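Local structure of chemosensory protein (1N8V) at residues 25-28 against 32-35; 49-54 against 87-92; 68-73 against 79-84. The protein probably carries fatty chemosensory molecules, being a small, all-helical insect lipid-binding protein that takes up bromo-dodecanol in its apolar interior. All blocks are in the same frame, centred on the assembly; numbering follows the deposited sequence.

Contact 1: 25-28 against 32-35; sequences AYVN and ERGK
Asn28 and Arg33 meet in a surface contact, where the last turns of helix 20-30 give way to the loop leading to helix 38-53. The chain doubles back on its own helix: Glu32 is the first residue to leave helical geometry, and its positive phi swings the following residues over the helix end. Arg33 N then donates to Asn28 O, 3.0 Å away and nearly straight at 168°. Gly34 follows close by. Lacking a side chain, it lets its CA settle 4.1 Å from Asn28 CB. One step further on, a water donates both its hydrogens, to Ala25 O at 2.8 Å and to Lys35 O at 2.7 Å, and so bridges two carbonyl oxygens, both acceptors.

The side chain of Arg33 runs across the last turn, over Asn28 toward Val27. Its CG sits between the backbone N and the carbonyl carbon (chi1 61°), and the extended chain from there carries NE across Asn28, 3.8 Å from Asn28 CG. The Asn28 amide meets the guanidinium at its edge, the two planes turned 66° apart. Beyond it, Arg33 NH1 lies 4.0 Å from Val27 CG1 and forms a salt bridge with Glu83 of helix 78-88, which probably fixes how the guanidinium is turned. Glu32 points away from the helix end and pairs with Lys87. The Cys29-Cys36 disulfide ties the same loop back to the helix covalently. Positive phi at Glu32, with two bonds back into the last turn, makes this a Schellman motif closing the helix.

Contact 2: 49-54 against 87-92; sequences DAIENG and KYDPTG. With BDD (bromo-dodecanol), chain E; BDD (bromo-dodecanol), chain D.
Ile51 and Asp89 bring their CA atoms to 6.9 Å, where the last turns of helix 38-53 run beside the chain leaving helix 78-88; Asp89 is the first residue out of helical geometry there and opens a type I beta turn closed by Gly92 N donating to Asp89 O. No hydrogen bond joins the two segments. The touch is made by Ile51, whose CG2, anti to the backbone N, rests 3.6 Å from Tyr88 O and 4.0 Å from Asp89 OD1. Tyr88 O is meanwhile satisfied by the side-chain amide of Gln48, and the Tyr88 phenol leads off elsewhere, its OH bonded to Val30 O.

The other branch of Ile51 faces the interior. CD1 touches two ligand chains at once, 3.8 Å from C3 of the bromo-dodecanol of chain D and 3.9 Å from C3 of that of chain E. These residues line the bromo-dodecanol pocket inside the all-helical OS-D fold of this protein. Ala50, the preceding residue, sets its CB 3.6 Å from C7 of the chain D molecule.

Asp89 receives the hydroxyl of the chain E alcohol. With CG anti to the backbone N (chi1 -168°), its carboxylate reaches inward and OD2 accepts the hydroxyl O1 at 2.8 Å; Thr85 OG1 is a second partner of that alcohol. Trp94 N also bonds OD2, and Asn93 N bonds OD1, so backbone N-H groups hold the buried carboxylate in place and would favour its charged form. Glu52 OE2, 6.2 Å from Asp89 OD1, would oppose this mildly. Trp94 serves both sides, its NE1 bonding Ile51 O.

Contact 3: 68-73 against 79-84; sequences RVIEHL and EIWREL. With BDD (bromo-dodecanol), chain E.
Leu73 is the main bump: it projects from helix 60-76 into a hollow made by Ile80, Trp81 and Leu84 on helix 78-88. Its two methyls part to fill it. CD2 meets Ile80 CG2 at 3.9 Å, CD1 meets Leu84 CD1 at 3.8 Å, and in both pairs the side chains cross at about a right angle. At its base, Leu73 CB lies 4.0 Å from Trp81 CB, where the two backbones come closest.

The helices are successive members of the all-helical OS-D fold, joined by a very short link; their segment axes pass at 9.5 Å with an angle of 120°, which splays them apart past this close end. Trp81 fills the widening gap. Its CG, anti to the backbone N (chi1 167°), lays the indole back alongside helix 60-76, as far as Ile70, whose CG2 approaches the six-membered ring obliquely, 3.7 Å from CZ3. NE1 at the other end of the indole is bonded to Glu99 of helix 95-102, which should fix the ring's turn.

The bromo-dodecanol of chain E runs along the inner surface of this packing. Ile70 CG1 touches its C5 at 3.7 Å, while Trp81 CZ3 lies 3.8 Å from C2, close to the hydroxyl end of the alcohol.

Contact 1 closes first along the chain; contact 3 is then nested inside the loop that contact 2 closes, and those two share helix 78-88. Centre to centre, contact 3 lies about 14 Å from each of the others, while contacts 1 and 2 are about 19 Å apart. Helix 78-88 ties them together. Near contact 1 it takes part in two salt bridges with the 32-35 loop, and Ile80 packs on Val27. Its inner side meets helix 60-76, and its end meets helix 38-53. Contacts 2 and 3 border one bromo-dodecanol, so the cavity is walled by both, whereas contact 1 lies at the surface, where the helix 20-30 end meets helix 78-88.

Contact 1: 25-28 against 32-35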
loop_
_atom_site.group_PDB
_atom_site.type_symbol
_atom_site.label_atom_id
_atom_site.label_comp_id
_atom_site.label_asym_id
_atom_site.label_seq_id
_atom_site.Cartn_x
_atom_site.Cartn_y
_atom_site.Cartn_z
ATOM N N ALA A 25 -9.696 -4.909 5.661
ATOM C CA ALA A 25 -9.038 -5.016 6.953
ATOM C C ALA A 25 -7.684 -4.309 6.910
ATOM O O ALA A 25 -7.344 -3.599 7.856
ATOM C CB ALA A 25 -8.855 -6.461 7.358
ATOM N N TYR A 26 -6.900 -4.497 5.835
ATOM C CA TYR A 26 -5.613 -3.818 5.739
ATOM C C TYR A 26 -5.800 -2.314 5.531
ATOM O O TYR A 26 -5.118 -1.496 6.146
ATOM C CB TYR A 26 -4.767 -4.367 4.586
ATOM C CG TYR A 26 -4.204 -5.729 4.811
ATOM C CD1 TYR A 26 -3.170 -5.921 5.715
ATOM C CD2 TYR A 26 -4.674 -6.822 4.116
ATOM C CE1 TYR A 26 -2.629 -7.208 5.910
ATOM C CE2 TYR A 26 -4.167 -8.083 4.311
ATOM C CZ TYR A 26 -3.138 -8.271 5.198
ATOM O OH TYR A 26 -2.625 -9.553 5.388
ATOM N N VAL A 27 -6.770 -1.934 4.705
ATOM C CA VAL A 27 -7.016 -0.520 4.479
ATOM C C VAL A 27 -7.426 0.224 5.774
ATOM O O VAL A 27 -6.889 1.289 6.086
ATOM C CB VAL A 27 -8.095 -0.291 3.402
ATOM C CG1 VAL A 27 -8.425 1.172 3.313
ATOM C CG2 VAL A 27 -7.611 -0.817 2.079
ATOM N N ASN A 28 -8.355 -0.355 6.535
ATOM C CA ASN A 28 -8.774 0.285 7.786
ATOM C C ASN A 28 -7.637 0.388 8.795
ATOM O O ASN A 28 -7.534 1.368 9.540
ATOM C CB ASN A 28 -9.985 -0.440 8.381
ATOM C CG ASN A 28 -11.259 -0.279 7.547
ATOM O OD1 ASN A 28 -12.208 -1.106 7.648
ATOM N ND2 ASN A 28 -11.302 0.739 6.735
ATOM N N GLU A 32 -5.748 4.013 10.089
ATOM C CA GLU A 32 -5.846 4.272 11.530
ATOM C C GLU A 32 -7.292 4.381 12.047
ATOM O O GLU A 32 -7.615 5.236 12.888
ATOM C CB GLU A 32 -4.985 5.493 11.905
ATOM C CG GLU A 32 -3.505 5.372 11.484
ATOM C CD GLU A 32 -2.580 6.420 12.107
ATOM O OE1 GLU A 32 -2.470 6.439 13.364
ATOM O OE2 GLU A 32 -1.941 7.204 11.363
ATOM N N ARG A 33 -8.140 3.490 11.544
ATOM C CA ARG A 33 -9.540 3.422 11.973
ATOM C C ARG A 33 -10.020 1.989 12.244
ATOM O O ARG A 33 -11.202 1.777 12.514
ATOM C CB ARG A 33 -10.452 4.103 10.957
ATOM C CG ARG A 33 -10.444 3.498 9.585
ATOM C CD ARG A 33 -11.515 4.090 8.655
ATOM N NE ARG A 33 -11.463 3.510 7.318
ATOM C CZ ARG A 33 -11.249 4.174 6.181
ATOM N NH1 ARG A 33 -11.244 3.504 5.044
ATOM N NH2 ARG A 33 -11.047 5.485 6.156
ATOM N N GLY A 34 -9.129 1.000 12.180
ATOM C CA GLY A 34 -9.462 -0.390 12.430
ATOM C C GLY A 34 -8.276 -1.140 13.014
ATOM O O GLY A 34 -7.123 -0.669 12.958
ATOM N N LYS A 35 -8.552 -2.312 13.566
ATOM C CA LYS A 35 -7.525 -3.137 14.179
ATOM C C LYS A 35 -6.538 -3.649 13.120
ATOM O O LYS A 35 -6.910 -3.888 11.975
ATOM C CB LYS A 35 -8.188 -4.314 14.897
ATOM C CG LYS A 35 -9.232 -3.936 15.948
ATOM C CD LYS A 35 -8.626 -3.527 17.273
ATOM C CE LYS A 35 -9.677 -3.678 18.367
ATOM N NZ LYS A 35 -9.144 -3.519 19.749
HETATM O O HOH W 1 -8.823 -3.153 10.217
#

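Contact 2: 49-54 against 87-92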
loop_
_atom_site.group_PDB
_atom_site.type_symbol
_atom_site.label_atom_id
_atom_site.label_comp_id
_atom_site.label_asym_id
_atom_site.label_seq_id
_atom_site.Cartn_x
_atom_site.Cartn_y
_atom_site.Cartn_z
ATOM N N ASP A 49 7.636 6.491 5.710
ATOM C CA ASP A 49 9.060 6.488 5.392
ATOM C C ASP A 49 9.267 6.142 3.920
ATOM O O ASP A 49 10.071 6.771 3.217
ATOM C CB ASP A 49 9.822 5.496 6.284
ATOM C CG ASP A 49 11.303 5.476 6.003
ATOM O OD1 ASP A 49 12.026 6.412 6.403
ATOM O OD2 ASP A 49 11.809 4.531 5.371
ATOM N N ALA A 50 8.573 5.133 3.417
ATOM C CA ALA A 50 8.754 4.701 2.035
ATOM C C ALA A 50 8.337 5.795 1.059
ATOM O O ALA A 50 8.920 5.927 -0.027
ATOM C CB ALA A 50 7.991 3.438 1.779
ATOM N N ILE A 51 7.333 6.576 1.424
ATOM C CA ILE A 51 6.890 7.713 0.598
ATOM C C ILE A 51 7.948 8.801 0.566
ATOM O O ILE A 51 8.195 9.438 -0.489
ATOM C CB ILE A 51 5.560 8.287 1.164
ATOM C CG1 ILE A 51 4.449 7.276 0.961
ATOM C CG2 ILE A 51 5.191 9.651 0.520
ATOM C CD1 ILE A 51 4.199 6.955 -0.405
ATOM N N GLU A 52 8.573 9.039 1.695
ATOM C CA GLU A 52 9.570 10.103 1.786
ATOM C C GLU A 52 10.869 9.783 1.047
ATOM O O GLU A 52 11.594 10.724 0.679
ATOM C CB GLU A 52 9.891 10.458 3.223
ATOM C CG GLU A 52 8.671 10.888 4.033
ATOM C CD GLU A 52 7.937 12.090 3.477
ATOM O OE1 GLU A 52 8.597 13.030 2.992
ATOM O OE2 GLU A 52 6.691 12.110 3.528
ATOM N N ASN A 53 11.185 8.503 0.802
ATOM C CA ASN A 53 12.439 8.112 0.128
ATOM C C ASN A 53 12.299 7.209 -1.092
ATOM O O ASN A 53 13.270 6.610 -1.561
ATOM C CB ASN A 53 13.444 7.533 1.098
ATOM C CG ASN A 53 12.944 6.298 1.766
ATOM O OD1 ASN A 53 12.231 5.504 1.179
ATOM N ND2 ASN A 53 13.340 6.129 3.017
ATOM N N GLY A 54 11.107 7.140 -1.656
ATOM C CA GLY A 54 10.872 6.360 -2.855
ATOM C C GLY A 54 11.231 4.893 -2.784
ATOM O O GLY A 54 11.786 4.304 -3.717
ATOM N N LYS A 87 -3.806 10.884 2.687
ATOM C CA LYS A 87 -3.292 10.797 4.043
ATOM C C LYS A 87 -1.769 10.683 4.079
ATOM O O LYS A 87 -1.090 11.388 4.836
ATOM C CB LYS A 87 -3.928 9.605 4.786
ATOM C CG LYS A 87 -3.320 9.356 6.182
ATOM C CD LYS A 87 -4.098 8.296 6.945
ATOM C CE LYS A 87 -3.358 7.845 8.202
ATOM N NZ LYS A 87 -3.336 8.897 9.246
ATOM N N TYR A 88 -1.229 9.756 3.291
ATOM C CA TYR A 88 0.214 9.463 3.333
ATOM C C TYR A 88 1.083 10.286 2.374
ATOM O O TYR A 88 2.289 10.372 2.563
ATOM C CB TYR A 88 0.432 7.958 3.093
ATOM C CG TYR A 88 0.095 7.132 4.329
ATOM C CD1 TYR A 88 1.037 6.929 5.316
ATOM C CD2 TYR A 88 -1.162 6.572 4.504
ATOM C CE1 TYR A 88 0.740 6.196 6.450
ATOM C CE2 TYR A 88 -1.476 5.848 5.625
ATOM C CZ TYR A 88 -0.513 5.648 6.596
ATOM O OH TYR A 88 -0.785 4.907 7.742
ATOM N N ASP A 89 0.486 10.875 1.346
ATOM C CA ASP A 89 1.246 11.676 0.372
ATOM C C ASP A 89 0.506 12.990 0.117
ATOM O O ASP A 89 0.146 13.281 -1.012
ATOM C CB ASP A 89 1.409 10.854 -0.908
ATOM C CG ASP A 89 2.412 11.420 -1.889
ATOM O OD1 ASP A 89 3.172 12.382 -1.568
ATOM O OD2 ASP A 89 2.475 10.928 -3.050
ATOM N N PRO A 90 0.302 13.796 1.164
ATOM C CA PRO A 90 -0.513 15.014 1.049
ATOM C C PRO A 90 0.046 16.047 0.086
ATOM O O PRO A 90 -0.748 16.858 -0.407
ATOM C CB PRO A 90 -0.532 15.554 2.496
ATOM C CG PRO A 90 0.679 15.015 3.089
ATOM C CD PRO A 90 0.766 13.602 2.551
ATOM N N THR A 91 1.342 16.050 -0.190
ATOM C CA THR A 91 1.867 17.015 -1.161
ATOM C C THR A 91 1.907 16.412 -2.566
ATOM O O THR A 91 2.388 17.065 -3.515
ATOM C CB THR A 91 3.272 17.536 -0.779
ATOM O OG1 THR A 91 4.226 16.482 -0.858
ATOM C CG2 THR A 91 3.305 18.059 0.660
ATOM N N GLY A 92 1.469 15.163 -2.716
ATOM C CA GLY A 92 1.414 14.527 -4.017
ATOM C C GLY A 92 2.711 14.228 -4.738
ATOM O O GLY A 92 2.782 14.381 -5.955
HETATM O O1 BDD E . 0.846 8.756 -3.591
HETATM C C1 BDD E . 1.389 7.521 -3.120
HETATM C C2 BDD E . 0.409 6.833 -2.160
HETATM C C3 BDD E . 0.885 5.413 -1.863
HETATM C C4 BDD E . -0.089 4.610 -0.996
HETATM C C5 BDD E . -0.099 3.138 -1.426
HETATM C C6 BDD E . 0.137 2.168 -0.282
HETATM C C7 BDD E . 0.119 0.709 -0.748
HETATM C C8 BDD E . 1.338 -0.055 -0.281
HETATM C C9 BDD E . 1.176 -1.559 -0.450
HETATM C C10 BDD E . 2.419 -2.318 0.022
HETATM C C11 BDD E . 2.656 -3.671 -0.655
HETATM C C12 BDD E . 4.141 -4.158 -0.643
HETATM BR BR BDD E . 4.106 -5.763 -0.471
HETATM O O1 BDD D . 7.421 5.254 -4.365
HETATM C C1 BDD D . 6.640 5.322 -3.178
HETATM C C2 BDD D . 6.349 3.896 -2.715
HETATM C C3 BDD D . 4.909 3.741 -2.225
HETATM C C4 BDD D . 4.640 2.351 -1.658
HETATM C C5 BDD D . 5.576 1.978 -0.517
HETATM C C6 BDD D . 5.337 0.578 0.035
HETATM C C7 BDD D . 6.104 0.360 1.343
HETATM C C8 BDD D . 6.150 -1.103 1.770
HETATM C C9 BDD D . 6.614 -1.278 3.215
HETATM C C10 BDD D . 6.812 -2.758 3.572
HETATM C C11 BDD D . 7.012 -3.038 5.062
HETATM C C12 BDD D . 6.788 -4.530 5.448
HETATM BR BR BDD D . 5.254 -5.001 5.817
#

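Contact 3: 68-73 against 79-84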
loop_
_atom_site.group_PDB
_atom_site.type_symbol
_atom_site.label_atom_id
_atom_site.label_comp_id
_atom_site.label_asym_id
_atom_site.label_seq_id
_atom_site.Cartn_x
_atom_site.Cartn_y
_atom_site.Cartn_z
ATOM N N ARG A 68 1.656 -3.539 -7.720
ATOM C CA ARG A 68 0.490 -4.366 -7.927
ATOM C C ARG A 68 -0.735 -3.855 -7.146
ATOM O O ARG A 68 -1.839 -3.717 -7.684
ATOM C CB ARG A 68 0.845 -5.799 -7.533
ATOM C CG ARG A 68 -0.306 -6.754 -7.512
ATOM C CD ARG A 68 -0.724 -7.268 -8.855
ATOM N NE ARG A 68 -1.747 -8.279 -8.646
ATOM C CZ ARG A 68 -3.054 -8.058 -8.730
ATOM N NH1 ARG A 68 -3.553 -6.885 -9.098
ATOM N NH2 ARG A 68 -3.883 -9.044 -8.478
ATOM N N VAL A 69 -0.532 -3.551 -5.870
ATOM C CA VAL A 69 -1.615 -3.065 -5.020
ATOM C C VAL A 69 -2.100 -1.697 -5.486
ATOM O O VAL A 69 -3.303 -1.466 -5.633
ATOM C CB VAL A 69 -1.183 -3.001 -3.537
ATOM C CG1 VAL A 69 -2.219 -2.242 -2.724
ATOM C CG2 VAL A 69 -0.968 -4.399 -2.970
ATOM N N ILE A 70 -1.160 -0.806 -5.766
ATOM C CA ILE A 70 -1.518 0.551 -6.166
ATOM C C ILE A 70 -2.296 0.567 -7.485
ATOM O O ILE A 70 -3.319 1.246 -7.603
ATOM C CB ILE A 70 -0.260 1.448 -6.211
ATOM C CG1 ILE A 70 0.218 1.725 -4.793
ATOM C CG2 ILE A 70 -0.539 2.754 -6.950
ATOM C CD1 ILE A 70 1.597 2.347 -4.723
ATOM N N GLU A 71 -1.852 -0.219 -8.471
ATOM C CA GLU A 71 -2.559 -0.275 -9.755
ATOM C C GLU A 71 -3.983 -0.800 -9.546
ATOM O O GLU A 71 -4.949 -0.280 -10.137
ATOM C CB GLU A 71 -1.816 -1.165 -10.765
ATOM C CG GLU A 71 -2.494 -1.130 -12.134
ATOM C CD GLU A 71 -2.002 -2.174 -13.113
ATOM O OE1 GLU A 71 -1.390 -3.161 -12.675
ATOM O OE2 GLU A 71 -2.290 -2.010 -14.323
ATOM N N HIS A 72 -4.146 -1.835 -8.722
ATOM C CA HIS A 72 -5.471 -2.371 -8.442
ATOM C C HIS A 72 -6.381 -1.315 -7.817
ATOM O O HIS A 72 -7.545 -1.182 -8.186
ATOM C CB HIS A 72 -5.389 -3.575 -7.488
ATOM C CG HIS A 72 -6.733 -4.135 -7.142
ATOM N ND1 HIS A 72 -7.450 -3.797 -6.013
ATOM C CD2 HIS A 72 -7.520 -4.984 -7.843
ATOM C CE1 HIS A 72 -8.617 -4.423 -6.033
ATOM N NE2 HIS A 72 -8.673 -5.165 -7.123
ATOM N N LEU A 73 -5.865 -0.570 -6.840
ATOM C CA LEU A 73 -6.683 0.460 -6.193
ATOM C C LEU A 73 -7.074 1.570 -7.144
ATOM O O LEU A 73 -8.229 1.991 -7.170
ATOM C CB LEU A 73 -5.955 1.045 -4.983
ATOM C CG LEU A 73 -5.604 0.068 -3.854
ATOM C CD1 LEU A 73 -4.765 0.797 -2.801
ATOM C CD2 LEU A 73 -6.865 -0.567 -3.249
ATOM N N GLU A 79 -11.978 5.279 -4.438
ATOM C CA GLU A 79 -12.161 5.950 -3.163
ATOM C C GLU A 79 -11.069 5.566 -2.153
ATOM O O GLU A 79 -10.604 6.406 -1.391
ATOM C CB GLU A 79 -13.545 5.611 -2.598
ATOM C CG GLU A 79 -14.718 6.007 -3.472
ATOM C CD GLU A 79 -14.990 5.049 -4.623
ATOM O OE1 GLU A 79 -14.581 3.851 -4.590
ATOM O OE2 GLU A 79 -15.638 5.503 -5.590
ATOM N N ILE A 80 -10.682 4.290 -2.143
ATOM C CA ILE A 80 -9.614 3.826 -1.240
ATOM C C ILE A 80 -8.277 4.462 -1.666
ATOM O O ILE A 80 -7.552 4.998 -0.845
ATOM C CB ILE A 80 -9.542 2.296 -1.218
ATOM C CG1 ILE A 80 -10.777 1.705 -0.513
ATOM C CG2 ILE A 80 -8.235 1.839 -0.566
ATOM C CD1 ILE A 80 -10.844 0.202 -0.572
ATOM N N TRP A 81 -7.971 4.418 -2.957
ATOM C CA TRP A 81 -6.757 5.078 -3.453
ATOM C C TRP A 81 -6.718 6.540 -3.033
ATOM O O TRP A 81 -5.714 7.011 -2.493
ATOM C CB TRP A 81 -6.667 4.988 -4.978
ATOM C CG TRP A 81 -5.629 5.887 -5.611
ATOM C CD1 TRP A 81 -5.877 6.905 -6.470
ATOM C CD2 TRP A 81 -4.195 5.885 -5.414
ATOM N NE1 TRP A 81 -4.704 7.512 -6.859
ATOM C CE2 TRP A 81 -3.654 6.901 -6.228
ATOM C CE3 TRP A 81 -3.305 5.093 -4.683
ATOM C CZ2 TRP A 81 -2.283 7.153 -6.297
ATOM C CZ3 TRP A 81 -1.966 5.376 -4.738
ATOM C CH2 TRP A 81 -1.462 6.375 -5.540
ATOM N N ARG A 82 -7.817 7.246 -3.241
ATOM C CA ARG A 82 -7.809 8.661 -2.910
ATOM C C ARG A 82 -7.572 8.968 -1.427
ATOM O O ARG A 82 -6.851 9.931 -1.097
ATOM C CB ARG A 82 -9.040 9.338 -3.459
ATOM C CG ARG A 82 -8.880 9.427 -4.946
ATOM C CD ARG A 82 -9.990 10.119 -5.586
ATOM N NE ARG A 82 -9.761 10.276 -7.007
ATOM C CZ ARG A 82 -10.467 11.075 -7.776
ATOM N NH1 ARG A 82 -10.197 11.149 -9.067
ATOM N NH2 ARG A 82 -11.423 11.815 -7.248
ATOM N N GLU A 83 -8.171 8.184 -0.544
ATOM C CA GLU A 83 -7.985 8.461 0.865
ATOM C C GLU A 83 -6.584 8.110 1.300
ATOM O O GLU A 83 -5.997 8.809 2.146
ATOM C CB GLU A 83 -9.036 7.769 1.756
ATOM C CG GLU A 83 -8.952 6.267 1.841
ATOM C CD GLU A 83 -10.068 5.693 2.682
ATOM O OE1 GLU A 83 -10.660 6.478 3.460
ATOM O OE2 GLU A 83 -10.351 4.493 2.578
ATOM N N LEU A 84 -5.994 7.059 0.719
ATOM C CA LEU A 84 -4.638 6.667 1.093
ATOM C C LEU A 84 -3.596 7.670 0.614
ATOM O O LEU A 84 -2.708 8.065 1.350
ATOM C CB LEU A 84 -4.316 5.272 0.543
ATOM C CG LEU A 84 -4.945 4.103 1.279
ATOM C CD1 LEU A 84 -4.806 2.837 0.456
ATOM C CD2 LEU A 84 -4.284 3.903 2.609
HETATM O O1 BDD E . 0.846 8.756 -3.591
HETATM C C1 BDD E . 1.389 7.521 -3.120
HETATM C C2 BDD E . 0.409 6.833 -2.160
HETATM C C3 BDD E . 0.885 5.413 -1.863
HETATM C C4 BDD E . -0.089 4.610 -0.996
HETATM C C5 BDD E . -0.099 3.138 -1.426
HETATM C C6 BDD E . 0.137 2.168 -0.282
HETATM C C7 BDD E . 0.119 0.709 -0.748
HETATM C C8 BDD E . 1.338 -0.055 -0.281
HETATM C C9 BDD E . 1.176 -1.559 -0.450
HETATM C C10 BDD E . 2.419 -2.318 0.022
HETATM C C11 BDD E . 2.656 -3.671 -0.655
HETATM C C12 BDD E . 4.141 -4.158 -0.643
HETATM BR BR BDD E . 4.106 -5.763 -0.471
#